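Local structure of agarase (Pseudoalteromonas fuliginea, 6XJ9) at residues F669-G677 with G682-R692; V192-E200 with A644-D652. The protein probably hydrolyses agarose, acting as a family 50 glycoside hydrolase that carries a carbohydrate-binding-module-like domain beside its catalytic part. All blocks are in the same frame, centred on the assembly; numbering follows the deposited sequence.

From the N terminus the chain first builds the strands of the CBM-like domain, where 192-200 spans the turn joining strand 185-193 to strand 199-210. Interaction 2 pairs this segment with 644-652, closing a span of 443 intervening residues and tying the CBM-like domain to the region after strand 640-643. Only after that does interaction 1 begin: 669-677, which follows strand 664-666, folds onto 682-692, closing a short loop of four residues and tying that region to the lead-in and first turn of helix 689-704. The two are in series, neither enclosing nor crossing the other. Their centres are about 15 Å apart, yet they touch, Ile684 CD1 packing 3.3 Å from Tyr645 O.

Interaction 1. Residues F669-G677 with G682-R692; sequences FHVGSSDSG and GLIHAANQQDR
Arg692 delivers its NE to the carbonyl oxygen of Val671, with NE and Val671 O 2.7 Å apart and the N-H...O angle at 166°. CG lies anti to the backbone N (chi1 -170°) and the chain runs extended, bringing the guanidinium edge there. Gln689 OE1 takes NH1 of Arg692 at 2.9 Å, also near the guanidinium plane, which fixes the group's rotation. Alongside, a single beta bridge pairs Gly672 with His685: Gly672 N donates to Ile684 O, and Gly672 O accepts from Ala686 N at 2.8 Å. Buried Val671 CG1 packs on Ala686 CB (3.8 Å) and Ile684 CG2, with Met695 against them. His670 NE2 accepts a nearly straight bond from Leu683 N (2.9 Å). Ser673 OG donates to Ala686 O (2.9 Å) from above the carbonyl plane.

The Asp675 end is nearer solvent, partly exposed and held by polar bonds rather than apolar packing. Asp675 OD1 accepts from Gln689 N at 2.9 Å and OD2 from Gln689 NE2 at 3.1 Å, both donors syn but somewhat out of the carboxylate plane. Buried Arg692 is met by neutral oxygens, including Gly735 O, and by a cation-pi contact with Tyr744, whereas the helix N terminus would probably stabilise the carboxylate's charge.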
ATOM      1  N   PHE A 669      15.038  11.647  -9.379  1.00 14.55           N
ATOM      2  CA  PHE A 669      14.598  10.291  -9.655  1.00 15.95           C
ATOM      3  C   PHE A 669      13.103  10.246  -9.351  1.00 16.51           C
ATOM      4  O   PHE A 669      12.604  11.098  -8.616  1.00 17.14           O
ATOM      5  CB  PHE A 669      15.356   9.271  -8.793  1.00 14.85           C
ATOM      6  CG  PHE A 669      14.880   9.143  -7.368  1.00 15.43           C
ATOM      7  CD1 PHE A 669      15.275  10.058  -6.401  1.00 15.28           C
ATOM      8  CD2 PHE A 669      14.026   8.118  -6.989  1.00 14.86           C
ATOM      9  CE1 PHE A 669      14.849   9.946  -5.087  1.00 15.20           C
ATOM     10  CE2 PHE A 669      13.581   8.016  -5.677  1.00 14.98           C
ATOM     11  CZ  PHE A 669      13.998   8.921  -4.719  1.00 15.67           C
ATOM     12  N   HIS A 670      12.387   9.288  -9.949  1.00 16.69           N
ATOM     13  CA  HIS A 670      10.968   9.158  -9.665  1.00 18.34           C
ATOM     14  C   HIS A 670      10.471   7.787 -10.093  1.00 17.00           C
ATOM     15  O   HIS A 670      11.084   7.109 -10.908  1.00 16.71           O
ATOM     16  CB  HIS A 670      10.126  10.268 -10.324  1.00 18.91           C
ATOM     17  CG  HIS A 670       9.454   9.840 -11.583  1.00 22.35           C
ATOM     18  ND1 HIS A 670       8.124   9.403 -11.608  1.00 23.52           N
ATOM     19  CD2 HIS A 670       9.904   9.791 -12.857  1.00 22.28           C
ATOM     20  CE1 HIS A 670       7.796   9.093 -12.847  1.00 23.67           C
ATOM     21  NE2 HIS A 670       8.877   9.338 -13.641  1.00 24.99           N
ATOM     22  N   VAL A 671       9.348   7.404  -9.489  1.00 17.38           N
ATOM     23  CA  VAL A 671       8.590   6.238  -9.891  1.00 17.39           C
ATOM     24  C   VAL A 671       7.136   6.686  -9.956  1.00 18.55           C
ATOM     25  O   VAL A 671       6.695   7.476  -9.128  1.00 17.52           O
ATOM     26  CB  VAL A 671       8.753   5.072  -8.898  1.00 16.68           C
ATOM     27  CG1 VAL A 671       8.146   3.785  -9.440  1.00 16.31           C
ATOM     28  CG2 VAL A 671      10.197   4.848  -8.463  1.00 16.54           C
ATOM     29  N   GLY A 672       6.410   6.175 -10.954  1.00 19.75           N
ATOM     30  CA  GLY A 672       5.025   6.555 -11.178  1.00 20.12           C
ATOM     31  C   GLY A 672       4.179   5.309 -11.415  1.00 20.30           C
ATOM     32  O   GLY A 672       4.738   4.238 -11.653  1.00 19.97           O
ATOM     33  N   SER A 673       2.854   5.460 -11.308  1.00 21.19           N
ATOM     34  CA  SER A 673       1.921   4.382 -11.604  1.00 23.19           C
ATOM     35  C   SER A 673       0.617   4.922 -12.184  1.00 24.99           C
ATOM     36  O   SER A 673       0.195   6.034 -11.863  1.00 24.43           O
ATOM     37  CB  SER A 673       1.638   3.541 -10.407  1.00 25.53           C
ATOM     38  OG  SER A 673       1.003   2.340 -10.840  1.00 31.13           O
ATOM     39  N   SER A 674      -0.047   4.089 -12.994  1.00 24.80           N
ATOM     40  CA  SER A 674      -1.248   4.502 -13.702  1.00 24.43           C
ATOM     41  C   SER A 674      -2.468   4.568 -12.777  1.00 23.97           C
ATOM     42  O   SER A 674      -3.469   5.196 -13.115  1.00 24.63           O
ATOM     43  CB  SER A 674      -1.488   3.599 -14.873  1.00 26.91           C
ATOM     44  OG  SER A 674      -0.480   3.814 -15.845  1.00 29.57           O
ATOM     45  N   ASP A 675      -2.378   3.950 -11.597  1.00 23.79           N
ATOM     46  CA  ASP A 675      -3.494   3.924 -10.659  1.00 23.17           C
ATOM     47  C   ASP A 675      -3.690   5.296  -9.997  1.00 23.58           C
ATOM     48  O   ASP A 675      -4.639   5.498  -9.242  1.00 23.37           O
ATOM     49  CB  ASP A 675      -3.310   2.793  -9.644  1.00 23.29           C
ATOM     50  CG  ASP A 675      -2.276   3.085  -8.562  1.00 22.52           C
ATOM     51  OD1 ASP A 675      -2.390   2.491  -7.474  1.00 22.10           O
ATOM     52  OD2 ASP A 675      -1.370   3.903  -8.814  1.00 22.02           O
ATOM     53  N   SER A 676      -2.791   6.244 -10.285  1.00 21.76           N
ATOM     54  CA  SER A 676      -2.944   7.626  -9.853  1.00 24.43           C
ATOM     55  C   SER A 676      -4.047   8.333 -10.644  1.00 25.09           C
ATOM     56  O   SER A 676      -4.501   9.420 -10.270  1.00 25.50           O
ATOM     57  CB  SER A 676      -1.638   8.366  -9.998  1.00 26.69           C
ATOM     58  OG  SER A 676      -1.294   8.479 -11.373  1.00 25.59           O
ATOM     59  N   GLY A 677      -4.456   7.730 -11.765  1.00 25.99           N
ATOM     60  CA  GLY A 677      -5.459   8.335 -12.628  1.00 23.87           C
ATOM     61  C   GLY A 677      -4.844   9.291 -13.643  1.00 23.34           C
ATOM     62  O   GLY A 677      -5.566   9.992 -14.350  1.00 24.77           O
ATOM     63  N   GLY A 682       5.174   7.865 -16.147  1.00 19.28           N
ATOM     64  CA  GLY A 682       6.450   8.567 -16.129  1.00 19.65           C
ATOM     65  C   GLY A 682       7.571   7.731 -16.742  1.00 20.32           C
ATOM     66  O   GLY A 682       7.361   7.024 -17.726  1.00 20.87           O
ATOM     67  N   LEU A 683       8.765   7.819 -16.148  1.00 19.92           N
ATOM     68  CA  LEU A 683       9.937   7.206 -16.750  1.00 19.35           C
ATOM     69  C   LEU A 683      10.141   5.809 -16.181  1.00 18.21           C
ATOM     70  O   LEU A 683      10.488   4.897 -16.920  1.00 18.58           O
ATOM     71  CB  LEU A 683      11.160   8.107 -16.526  1.00 21.04           C
ATOM     72  CG  LEU A 683      11.212   9.345 -17.414  1.00 22.61           C
ATOM     73  CD1 LEU A 683      12.247  10.335 -16.916  1.00 24.16           C
ATOM     74  CD2 LEU A 683      11.509   8.950 -18.853  1.00 24.68           C
ATOM     75  N   ILE A 684       9.927   5.668 -14.869  1.00 17.52           N
ATOM     76  CA  ILE A 684      10.042   4.404 -14.156  1.00 16.91           C
ATOM     77  C   ILE A 684       8.650   4.029 -13.625  1.00 17.10           C
ATOM     78  O   ILE A 684       8.009   4.820 -12.937  1.00 16.79           O
ATOM     79  CB  ILE A 684      11.120   4.519 -13.049  1.00 15.76           C
ATOM     80  CG1 ILE A 684      12.485   4.941 -13.613  1.00 16.24           C
ATOM     81  CG2 ILE A 684      11.223   3.239 -12.228  1.00 15.18           C
ATOM     82  CD1 ILE A 684      13.117   3.936 -14.580  1.00 15.79           C
ATOM     83  N   HIS A 685       8.181   2.822 -13.965  1.00 16.96           N
ATOM     84  CA  HIS A 685       6.782   2.448 -13.785  1.00 18.22           C
ATOM     85  C   HIS A 685       6.616   1.403 -12.689  1.00 18.51           C
ATOM     86  O   HIS A 685       7.324   0.392 -12.690  1.00 18.89           O
ATOM     87  CB  HIS A 685       6.220   1.808 -15.072  1.00 18.78           C
ATOM     88  CG  HIS A 685       6.234   2.679 -16.282  1.00 19.91           C
ATOM     89  ND1 HIS A 685       5.646   2.285 -17.480  1.00 20.68           N
ATOM     90  CD2 HIS A 685       6.761   3.899 -16.505  1.00 20.15           C
ATOM     91  CE1 HIS A 685       5.831   3.215 -18.387  1.00 20.09           C
ATOM     92  NE2 HIS A 685       6.498   4.223 -17.808  1.00 20.67           N
ATOM     93  N   ALA A 686       5.603   1.611 -11.827  1.00 18.01           N
ATOM     94  CA  ALA A 686       5.226   0.639 -10.806  1.00 17.45           C
ATOM     95  C   ALA A 686       3.835   0.067 -11.087  1.00 17.82           C
ATOM     96  O   ALA A 686       3.068   0.619 -11.870  1.00 18.14           O
ATOM     97  CB  ALA A 686       5.258   1.271  -9.425  1.00 16.39           C
ATOM     98  N   ALA A 687       3.500  -1.017 -10.386  1.00 18.12           N
ATOM     99  CA  ALA A 687       2.235  -1.711 -10.583  1.00 20.74           C
ATOM    100  C   ALA A 687       1.051  -0.922 -10.021  1.00 21.67           C
ATOM    101  O   ALA A 687      -0.064  -1.043 -10.523  1.00 24.14           O
ATOM    102  CB  ALA A 687       2.319  -3.080  -9.959  1.00 19.63           C
ATOM    103  N   ASN A 688       1.309  -0.132  -8.973  1.00 20.71           N
ATOM    104  CA  ASN A 688       0.295   0.605  -8.229  1.00 22.55           C
ATOM    105  C   ASN A 688       1.016   1.473  -7.193  1.00 22.72           C
ATOM    106  O   ASN A 688       2.248   1.472  -7.134  1.00 21.82           O
ATOM    107  CB  ASN A 688      -0.719  -0.348  -7.579  1.00 22.01           C
ATOM    108  CG  ASN A 688      -0.074  -1.414  -6.719  1.00 21.79           C
ATOM    109  OD1 ASN A 688       0.814  -1.121  -5.932  1.00 22.07           O
ATOM    110  ND2 ASN A 688      -0.536  -2.652  -6.829  1.00 22.77           N
ATOM    111  N   GLN A 689       0.253   2.198  -6.370  1.00 23.20           N
ATOM    112  CA  GLN A 689       0.836   3.147  -5.433  1.00 23.28           C
ATOM    113  C   GLN A 689       1.723   2.425  -4.424  1.00 24.51           C
ATOM    114  O   GLN A 689       2.753   2.973  -4.039  1.00 24.32           O
ATOM    115  CB  GLN A 689      -0.227   4.026  -4.760  1.00 22.71           C
ATOM    116  CG  GLN A 689      -0.751   5.138  -5.662  1.00 21.89           C
ATOM    117  CD  GLN A 689       0.360   6.012  -6.209  1.00 22.59           C
ATOM    118  OE1 GLN A 689       1.157   6.593  -5.471  1.00 20.61           O
ATOM    119  NE2 GLN A 689       0.383   6.165  -7.524  1.00 21.73           N
ATOM    120  N   GLN A 690       1.317   1.213  -3.999  1.00 24.39           N
ATOM    121  CA  GLN A 690       2.044   0.445  -2.988  1.00 24.43           C
ATOM    122  C   GLN A 690       3.379  -0.033  -3.547  1.00 22.14           C
ATOM    123  O   GLN A 690       4.394  -0.007  -2.861  1.00 21.93           O
ATOM    124  CB  GLN A 690       1.268  -0.796  -2.519  1.00 25.40           C
ATOM    125  CG  GLN A 690       0.300  -0.535  -1.377  1.00 27.52           C
ATOM    126  N   ASP A 691       3.359  -0.497  -4.793  1.00 22.11           N
ATOM    127  CA  ASP A 691       4.567  -0.930  -5.477  1.00 21.12           C
ATOM    128  C   ASP A 691       5.479   0.275  -5.693  1.00 19.79           C
ATOM    129  O   ASP A 691       6.701   0.168  -5.564  1.00 21.18           O
ATOM    130  CB  ASP A 691       4.213  -1.599  -6.805  1.00 20.25           C
ATOM    131  CG  ASP A 691       5.392  -2.289  -7.459  1.00 21.23           C
ATOM    132  OD1 ASP A 691       6.181  -2.960  -6.734  1.00 20.76           O
ATOM    133  OD2 ASP A 691       5.500  -2.177  -8.682  1.00 21.03           O
ATOM    134  N   ARG A 692       4.850   1.414  -6.006  1.00 18.50           N
ATOM    135  CA  ARG A 692       5.530   2.673  -6.258  1.00 18.75           C
ATOM    136  C   ARG A 692       6.349   3.055  -5.027  1.00 18.98           C
ATOM    137  O   ARG A 692       7.523   3.406  -5.152  1.00 18.27           O
ATOM    138  CB  ARG A 692       4.503   3.753  -6.612  1.00 17.70           C
ATOM    139  CG  ARG A 692       5.102   5.053  -7.131  1.00 17.29           C
ATOM    140  CD  ARG A 692       4.029   6.129  -7.105  1.00 18.34           C
ATOM    141  NE  ARG A 692       4.480   7.406  -7.630  1.00 16.84           N
ATOM    142  CZ  ARG A 692       3.983   8.582  -7.282  1.00 17.82           C
ATOM    143  NH1 ARG A 692       2.989   8.654  -6.406  1.00 16.34           N
ATOM    144  NH2 ARG A 692       4.472   9.683  -7.832  1.00 17.30           N
TER

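Interaction 2. Residues V192-E200 with A644-D652; sequences VQSTLHDKE and AYKEGLRDD
Lys199 and Glu647 meet from opposite directions in a salt bridge that water reinforces at both carboxylate oxygens: NZ lies 2.9 Å from OE1, water 3 links NZ to OE2, and water 2 joins OE1 to the backbone N of Leu196. Glu647 runs extended beyond CG alongside Thr195, whose CG2 lies 3.5 Å from OE1, whereas the lysine chain is bent at three torsions, chi3 at -100°, to bring its ammonium group there. The backbones touch more lightly, through a weak bond from Glu647 N to Ser194 O at 3.5 Å.

Arg650 makes the firmer backbone link. Its NH1 donates to Thr195 O at 2.8 Å, and that oxygen lies almost exactly in the guanidinium plane. A bend at chi3 (52°) turns the flat group so that its other edge, NE and NH2, grips Asp652 side-on, NE standing 3.0 Å from OD1; NH2 also reaches Lys66 O. With an alanine here, Thr195 O would probably lose its charged donor and the Asp652 carboxylate would be left without its two-nitrogen mate.

Apolar packing fills in between. Both methyls of Leu196 rest on Gly648, CD1 and CD2 each 3.8 Å from its CA, and a CB on that glycine would clash with CD1. Ser194 CB lies 3.7 Å from Lys646 CD, while the lysine's NZ continues to a salt bridge with Asp622. Helix 689-704 borders the contact, Met695 touching Glu647 and Asp698 touching Leu196.

The arrangement is that of an interdomain interface: a loop linking two strands of the CBM-like domain is fastened to the loop after strand 640-643, one of the neighbouring parallel strands consistent with the (beta/alpha)8-barrel catalytic domain of family 50 agarases.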
ATOM      1  N   VAL A 192      14.510  -5.666 -19.990  1.00 22.86           N
ATOM      2  CA  VAL A 192      14.528  -5.164 -18.624  1.00 21.03           C
ATOM      3  C   VAL A 192      15.827  -4.376 -18.444  1.00 22.93           C
ATOM      4  O   VAL A 192      16.881  -4.825 -18.895  1.00 22.48           O
ATOM      5  CB  VAL A 192      14.381  -6.332 -17.633  1.00 21.08           C
ATOM      6  CG1 VAL A 192      14.657  -5.927 -16.191  1.00 19.96           C
ATOM      7  CG2 VAL A 192      13.005  -6.984 -17.754  1.00 19.39           C
ATOM      8  N   GLN A 193      15.735  -3.185 -17.824  1.00 21.27           N
ATOM      9  CA  GLN A 193      16.816  -2.211 -17.877  1.00 21.50           C
ATOM     10  C   GLN A 193      17.069  -1.615 -16.494  1.00 20.48           C
ATOM     11  O   GLN A 193      16.139  -1.172 -15.820  1.00 20.30           O
ATOM     12  CB  GLN A 193      16.507  -1.121 -18.909  1.00 21.79           C
ATOM     13  CG  GLN A 193      16.456  -1.652 -20.339  1.00 21.36           C
ATOM     14  CD  GLN A 193      16.170  -0.588 -21.370  1.00 22.31           C
ATOM     15  OE1 GLN A 193      16.350   0.607 -21.135  1.00 20.59           O
ATOM     16  NE2 GLN A 193      15.696  -1.026 -22.524  1.00 20.85           N
ATOM     17  N   SER A 194      18.346  -1.628 -16.096  1.00 20.38           N
ATOM     18  CA  SER A 194      18.831  -1.065 -14.838  1.00 19.76           C
ATOM     19  C   SER A 194      17.854  -1.306 -13.692  1.00 20.17           C
ATOM     20  O   SER A 194      17.247  -0.361 -13.184  1.00 20.62           O
ATOM     21  CB  SER A 194      19.128   0.408 -14.981  1.00 18.84           C
ATOM     22  OG  SER A 194      20.023   0.627 -16.051  1.00 20.33           O
ATOM     23  N   THR A 195      17.707  -2.571 -13.289  1.00 19.10           N
ATOM     24  CA  THR A 195      16.943  -2.882 -12.094  1.00 20.94           C
ATOM     25  C   THR A 195      17.921  -3.100 -10.941  1.00 20.13           C
ATOM     26  O   THR A 195      19.138  -3.055 -11.139  1.00 19.91           O
ATOM     27  CB  THR A 195      16.049  -4.118 -12.284  1.00 21.91           C
ATOM     28  OG1 THR A 195      16.877  -5.250 -12.547  1.00 23.05           O
ATOM     29  CG2 THR A 195      15.050  -3.971 -13.412  1.00 21.88           C
ATOM     30  N   LEU A 196      17.378  -3.343  -9.746  1.00 19.42           N
ATOM     31  CA  LEU A 196      18.201  -3.857  -8.658  1.00 21.12           C
ATOM     32  C   LEU A 196      18.008  -5.361  -8.507  1.00 23.36           C
ATOM     33  O   LEU A 196      18.838  -6.025  -7.880  1.00 25.58           O
ATOM     34  CB  LEU A 196      17.875  -3.104  -7.364  1.00 17.97           C
ATOM     35  CG  LEU A 196      18.076  -1.591  -7.445  1.00 17.76           C
ATOM     36  CD1 LEU A 196      17.649  -0.911  -6.139  1.00 18.48           C
ATOM     37  CD2 LEU A 196      19.528  -1.254  -7.790  1.00 17.37           C
ATOM     38  N   HIS A 197      16.912  -5.877  -9.081  1.00 24.23           N
ATOM     39  CA  HIS A 197      16.477  -7.255  -8.882  1.00 25.32           C
ATOM     40  C   HIS A 197      16.377  -7.999 -10.213  1.00 24.55           C
ATOM     41  O   HIS A 197      16.130  -7.387 -11.255  1.00 25.26           O
ATOM     42  CB  HIS A 197      15.095  -7.294  -8.201  1.00 25.06           C
ATOM     43  CG  HIS A 197      15.013  -6.557  -6.905  1.00 27.61           C
ATOM     44  ND1 HIS A 197      15.900  -6.775  -5.877  1.00 28.56           N
ATOM     45  CD2 HIS A 197      14.151  -5.611  -6.467  1.00 28.23           C
ATOM     46  CE1 HIS A 197      15.598  -5.995  -4.855  1.00 29.02           C
ATOM     47  NE2 HIS A 197      14.526  -5.267  -5.195  1.00 28.98           N
ATOM     48  N   ASP A 198      16.545  -9.328 -10.151  1.00 25.22           N
ATOM     49  CA  ASP A 198      16.112 -10.229 -11.213  1.00 25.42           C
ATOM     50  C   ASP A 198      14.599 -10.085 -11.397  1.00 23.89           C
ATOM     51  O   ASP A 198      13.853  -9.973 -10.421  1.00 22.70           O
ATOM     52  CB  ASP A 198      16.452 -11.703 -10.914  1.00 24.94           C
ATOM     53  CG  ASP A 198      17.919 -12.084 -11.061  1.00 26.95           C
ATOM     54  OD1 ASP A 198      18.655 -11.400 -11.808  1.00 28.04           O
ATOM     55  OD2 ASP A 198      18.321 -13.073 -10.434  1.00 27.84           O
ATOM     56  N   LYS A 199      14.160 -10.061 -12.666  1.00 24.11           N
ATOM     57  CA  LYS A 199      12.750  -9.968 -13.011  1.00 23.62           C
ATOM     58  C   LYS A 199      12.377 -11.189 -13.846  1.00 24.65           C
ATOM     59  O   LYS A 199      13.257 -11.844 -14.401  1.00 23.51           O
ATOM     60  CB  LYS A 199      12.462  -8.673 -13.776  1.00 23.55           C
ATOM     61  CG  LYS A 199      13.052  -7.410 -13.154  1.00 23.46           C
ATOM     62  CD  LYS A 199      12.619  -7.199 -11.723  1.00 23.94           C
ATOM     63  CE  LYS A 199      11.506  -6.191 -11.578  1.00 24.95           C
ATOM     64  NZ  LYS A 199      11.966  -4.788 -11.710  1.00 21.01           N
ATOM     65  N   GLU A 200      11.073 -11.492 -13.896  1.00 25.65           N
ATOM     66  CA  GLU A 200      10.566 -12.634 -14.638  1.00 27.44           C
ATOM     67  C   GLU A 200       9.350 -12.221 -15.460  1.00 27.37           C
ATOM     68  O   GLU A 200       8.654 -11.256 -15.135  1.00 27.01           O
ATOM     69  CB  GLU A 200      10.096 -13.727 -13.686  1.00 30.05           C
ATOM     70  CG  GLU A 200      11.221 -14.519 -13.043  1.00 34.73           C
ATOM     71  CD  GLU A 200      10.694 -15.724 -12.280  1.00 36.17           C
ATOM     72  OE1 GLU A 200      11.148 -15.951 -11.146  1.00 38.06           O
ATOM     73  OE2 GLU A 200       9.825 -16.430 -12.823  1.00 37.73           O
ATOM     74  N   ALA A 644      19.297  10.431 -12.146  1.00 16.60           N
ATOM     75  CA  ALA A 644      19.271   9.029 -12.552  1.00 16.54           C
ATOM     76  C   ALA A 644      17.875   8.442 -12.365  1.00 16.75           C
ATOM     77  O   ALA A 644      17.536   7.951 -11.291  1.00 17.26           O
ATOM     78  CB  ALA A 644      20.329   8.230 -11.819  1.00 17.58           C
ATOM     79  N   TYR A 645      17.066   8.512 -13.431  1.00 17.28           N
ATOM     80  CA  TYR A 645      15.748   7.901 -13.450  1.00 18.04           C
ATOM     81  C   TYR A 645      15.901   6.430 -13.819  1.00 17.98           C
ATOM     82  O   TYR A 645      15.672   6.064 -14.966  1.00 17.69           O
ATOM     83  CB  TYR A 645      14.832   8.605 -14.461  1.00 17.29           C
ATOM     84  CG  TYR A 645      14.459  10.013 -14.077  1.00 18.53           C
ATOM     85  CD1 TYR A 645      15.205  11.095 -14.513  1.00 17.02           C
ATOM     86  CD2 TYR A 645      13.346  10.266 -13.283  1.00 18.32           C
ATOM     87  CE1 TYR A 645      14.867  12.390 -14.145  1.00 18.85           C
ATOM     88  CE2 TYR A 645      12.987  11.559 -12.925  1.00 19.08           C
ATOM     89  CZ  TYR A 645      13.752  12.625 -13.360  1.00 19.04           C
ATOM     90  OH  TYR A 645      13.390  13.906 -13.030  1.00 22.03           O
ATOM     91  N   LYS A 646      16.290   5.614 -12.831  1.00 17.76           N
ATOM     92  CA  LYS A 646      16.316   4.164 -12.950  1.00 18.78           C
ATOM     93  C   LYS A 646      15.637   3.586 -11.714  1.00 19.03           C
ATOM     94  O   LYS A 646      15.141   4.340 -10.877  1.00 18.35           O
ATOM     95  CB  LYS A 646      17.743   3.613 -13.090  1.00 19.16           C
ATOM     96  CG  LYS A 646      18.550   4.164 -14.265  1.00 19.65           C
ATOM     97  CD  LYS A 646      17.923   3.889 -15.624  1.00 20.70           C
ATOM     98  CE  LYS A 646      18.773   4.371 -16.782  1.00 22.23           C
ATOM     99  NZ  LYS A 646      18.779   5.847 -16.848  1.00 25.18           N
ATOM    100  N   GLU A 647      15.630   2.251 -11.610  1.00 17.73           N
ATOM    101  CA  GLU A 647      14.992   1.626 -10.466  1.00 18.40           C
ATOM    102  C   GLU A 647      15.883   1.727  -9.229  1.00 18.22           C
ATOM    103  O   GLU A 647      15.432   1.447  -8.123  1.00 17.91           O
ATOM    104  CB  GLU A 647      14.592   0.187 -10.781  1.00 17.94           C
ATOM    105  CG  GLU A 647      13.320   0.126 -11.601  1.00 18.99           C
ATOM    106  CD  GLU A 647      12.801  -1.271 -11.899  1.00 20.02           C
ATOM    107  OE1 GLU A 647      13.099  -2.208 -11.125  1.00 20.31           O
ATOM    108  OE2 GLU A 647      12.094  -1.417 -12.912  1.00 22.36           O
ATOM    109  N   GLY A 648      17.144   2.134  -9.429  1.00 17.54           N
ATOM    110  CA  GLY A 648      18.102   2.184  -8.338  1.00 17.60           C
ATOM    111  C   GLY A 648      19.484   2.591  -8.836  1.00 18.13           C
ATOM    112  O   GLY A 648      19.684   2.745 -10.040  1.00 17.88           O
ATOM    113  N   LEU A 649      20.423   2.764  -7.891  1.00 18.47           N
ATOM    114  CA  LEU A 649      21.822   2.999  -8.217  1.00 17.37           C
ATOM    115  C   LEU A 649      22.560   1.663  -8.211  1.00 17.91           C
ATOM    116  O   LEU A 649      22.911   1.158  -7.146  1.00 17.15           O
ATOM    117  CB  LEU A 649      22.446   3.960  -7.195  1.00 17.79           C
ATOM    118  CG  LEU A 649      21.788   5.335  -7.065  1.00 16.91           C
ATOM    119  CD1 LEU A 649      22.672   6.263  -6.244  1.00 17.09           C
ATOM    120  CD2 LEU A 649      21.500   5.934  -8.437  1.00 17.31           C
ATOM    121  N   ARG A 650      22.777   1.102  -9.410  1.00 18.44           N
ATOM    122  CA  ARG A 650      23.467  -0.173  -9.553  1.00 18.97           C
ATOM    123  C   ARG A 650      24.962   0.041  -9.336  1.00 19.29           C
ATOM    124  O   ARG A 650      25.553   1.021  -9.807  1.00 18.40           O
ATOM    125  CB  ARG A 650      23.292  -0.759 -10.962  1.00 19.02           C
ATOM    126  CG  ARG A 650      21.861  -1.075 -11.371  1.00 19.14           C
ATOM    127  CD  ARG A 650      21.827  -1.577 -12.813  1.00 20.21           C
ATOM    128  NE  ARG A 650      22.754  -2.679 -13.079  1.00 21.72           N
ATOM    129  CZ  ARG A 650      22.532  -3.957 -12.769  1.00 23.19           C
ATOM    130  NH1 ARG A 650      21.403  -4.315 -12.177  1.00 20.94           N
ATOM    131  NH2 ARG A 650      23.436  -4.879 -13.075  1.00 24.08           N
ATOM    132  N   ASP A 651      25.578  -0.911  -8.638  1.00 20.71           N
ATOM    133  CA  ASP A 651      27.000  -0.828  -8.359  1.00 21.10           C
ATOM    134  C   ASP A 651      27.776  -0.721  -9.670  1.00 21.15           C
ATOM    135  O   ASP A 651      28.718   0.059  -9.755  1.00 21.24           O
ATOM    136  CB  ASP A 651      27.449  -1.964  -7.425  1.00 21.73           C
ATOM    137  CG  ASP A 651      26.858  -1.856  -6.025  1.00 24.05           C
ATOM    138  OD1 ASP A 651      26.670  -0.714  -5.533  1.00 24.91           O
ATOM    139  OD2 ASP A 651      26.553  -2.904  -5.440  1.00 23.77           O
ATOM    140  N   ASP A 652      27.363  -1.484 -10.701  1.00 22.93           N
ATOM    141  CA  ASP A 652      28.137  -1.525 -11.933  1.00 24.75           C
ATOM    142  C   ASP A 652      28.123  -0.168 -12.638  1.00 26.12           C
ATOM    143  O   ASP A 652      29.126   0.220 -13.242  1.00 26.85           O
ATOM    144  CB  ASP A 652      27.813  -2.732 -12.822  1.00 26.18           C
ATOM    145  CG  ASP A 652      26.387  -2.807 -13.346  1.00 25.92           C
ATOM    146  OD1 ASP A 652      25.593  -1.859 -13.108  1.00 26.33           O
ATOM    147  OD2 ASP A 652      26.070  -3.831 -13.970  1.00 25.16           O
TER
HETATM  148  O   HOH W   1      15.173   1.279 -14.619  1.00 16.54           O
HETATM  149  O   HOH W   2      14.514  -3.190  -9.162  1.00 19.39           O
HETATM  150  O   HOH W   3      11.784  -3.544 -14.216  1.00 16.79           O